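Local coordinates for alanine racemase (Actinobacillus succinogenes, PDB 3C3K), which has the two-domain periplasmic binding protein-like fold and probably acts as a ligand-responsive regulator of that family, though its ligand is not established, at residues S112-V115 and V116-V120. Residues are numbered along the deposited sequence; the frame is centred on the assembly and turned at random.
Sequences SEYV and VDQLV
Val-116 N donates to Ser-112 O at 3.2 Å, one of four successive i to i+4 backbone bonds that link residues 112-115 to 116-119 in the alpha-helix 108-121. The helix belongs to the domain of this periplasmic binding protein-like fold that holds the parallel sheet with strands 187-190 and 215-217. CG2 of Val-116 sits 3.6 Å from Ser-112 O, and the Val-116 side chain also touches Leu-150 of helix 137-152. Asp-117 N follows with a 2.9 Å bond to Glu-113 O. OD1 of Asp-117 meets Arg-149 of helix 137-152 in a salt bridge and His-153, just beyond that helix, in a hydrogen bond.

Gln-118 N binds Tyr-114 O, and its side chain folds back over the Tyr-114 ring. The bend at chi2 (-38°) brings the amide over one ring face, with the two planes 20° apart. Gln-118 NE2 lies 3.3 Å above the plane of the Tyr-114 ring, over its centre. NE2 of Gln-118 also makes a weak hydrogen bond to Tyr-114 O at 3.4 Å, so that carbonyl oxygen takes two donors, Gln-118 N and NE2. Trp-269 meets the tyrosine ring edge-to-face.

Leu-119 N reaches Val-115 O in a nearly straight bond (177°). Both side chains point the same way, and both touch Val-217 of the sheet. Their methyls meet at 4.0 Å, from Val-115 CG1 to Leu-119 CD1.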
loop_
_atom_site.group_PDB
_atom_site.type_symbol
_atom_site.label_atom_id
_atom_site.label_comp_id
_atom_site.label_asym_id
_atom_site.label_seq_id
_atom_site.Cartn_x
_atom_site.Cartn_y
_atom_site.Cartn_z
ATOM N N SER B 112 -14.377 11.368 14.989
ATOM C CA SER B 112 -15.493 11.457 14.081
ATOM C C SER B 112 -16.551 12.460 14.467
ATOM O O SER B 112 -17.111 13.082 13.595
ATOM C CB SER B 112 -16.098 10.099 13.732
ATOM O OG SER B 112 -16.055 9.352 14.885
ATOM N N GLU B 113 -16.793 12.672 15.768
ATOM C CA GLU B 113 -17.746 13.705 16.164
ATOM C C GLU B 113 -17.200 15.067 15.810
ATOM O O GLU B 113 -17.960 15.921 15.442
ATOM C CB GLU B 113 -18.100 13.639 17.681
ATOM C CG GLU B 113 -18.710 12.335 18.101
ATOM C CD GLU B 113 -19.051 12.306 19.581
ATOM O OE1 GLU B 113 -18.257 12.802 20.403
ATOM O OE2 GLU B 113 -20.096 11.740 19.912
ATOM N N TYR B 114 -15.898 15.274 16.000
ATOM C CA TYR B 114 -15.185 16.509 15.629
ATOM C C TYR B 114 -15.291 16.797 14.151
ATOM O O TYR B 114 -15.455 17.915 13.782
ATOM C CB TYR B 114 -13.682 16.407 15.924
ATOM C CG TYR B 114 -12.978 17.748 15.839
ATOM C CD1 TYR B 114 -12.407 18.190 14.655
ATOM C CD2 TYR B 114 -12.892 18.573 16.964
ATOM C CE1 TYR B 114 -11.742 19.442 14.584
ATOM C CE2 TYR B 114 -12.237 19.826 16.922
ATOM C CZ TYR B 114 -11.691 20.260 15.720
ATOM O OH TYR B 114 -11.043 21.473 15.713
ATOM N N VAL B 115 -15.132 15.783 13.319
ATOM C CA VAL B 115 -15.412 15.870 11.850
ATOM C C VAL B 115 -16.790 16.416 11.550
ATOM O O VAL B 115 -16.925 17.405 10.843
ATOM C CB VAL B 115 -15.160 14.548 11.151
ATOM C CG1 VAL B 115 -15.718 14.610 9.690
ATOM C CG2 VAL B 115 -13.605 14.221 11.203
ATOM N N VAL B 116 -17.814 15.798 12.119
ATOM C CA VAL B 116 -19.180 16.294 11.968
ATOM C C VAL B 116 -19.353 17.712 12.515
ATOM O O VAL B 116 -19.954 18.557 11.853
ATOM C CB VAL B 116 -20.188 15.367 12.618
ATOM C CG1 VAL B 116 -21.596 15.959 12.528
ATOM C CG2 VAL B 116 -20.135 14.014 11.939
ATOM N N ASP B 117 -18.806 18.003 13.681
ATOM C CA ASP B 117 -18.964 19.366 14.171
ATOM C C ASP B 117 -18.370 20.381 13.199
ATOM O O ASP B 117 -18.951 21.434 13.038
ATOM C CB ASP B 117 -18.324 19.586 15.540
ATOM C CG ASP B 117 -19.013 18.847 16.627
ATOM O OD1 ASP B 117 -20.144 18.340 16.441
ATOM O OD2 ASP B 117 -18.401 18.776 17.694
ATOM N N GLN B 118 -17.215 20.076 12.575
ATOM C CA GLN B 118 -16.574 21.027 11.667
ATOM C C GLN B 118 -17.373 21.210 10.397
ATOM O O GLN B 118 -17.580 22.323 9.955
ATOM C CB GLN B 118 -15.162 20.597 11.286
ATOM C CG GLN B 118 -14.201 20.484 12.444
ATOM C CD GLN B 118 -14.406 21.539 13.456
ATOM O OE1 GLN B 118 -14.169 22.717 13.188
ATOM N NE2 GLN B 118 -14.800 21.134 14.663
ATOM N N LEU B 119 -17.820 20.112 9.797
ATOM C CA LEU B 119 -18.753 20.215 8.682
ATOM C C LEU B 119 -20.002 21.060 9.006
ATOM O O LEU B 119 -20.390 21.875 8.206
ATOM C CB LEU B 119 -19.109 18.840 8.093
ATOM C CG LEU B 119 -17.942 18.087 7.470
ATOM C CD1 LEU B 119 -18.252 16.589 7.351
ATOM C CD2 LEU B 119 -17.545 18.679 6.104
ATOM N N VAL B 120 -20.614 20.874 10.157
ATOM C CA VAL B 120 -21.820 21.653 10.526
ATOM C C VAL B 120 -21.498 23.122 10.746
ATOM O O VAL B 120 -22.277 23.979 10.331
ATOM C CB VAL B 120 -22.485 21.048 11.782
ATOM C CG1 VAL B 120 -23.486 22.048 12.505
ATOM C CG2 VAL B 120 -23.169 19.735 11.425
#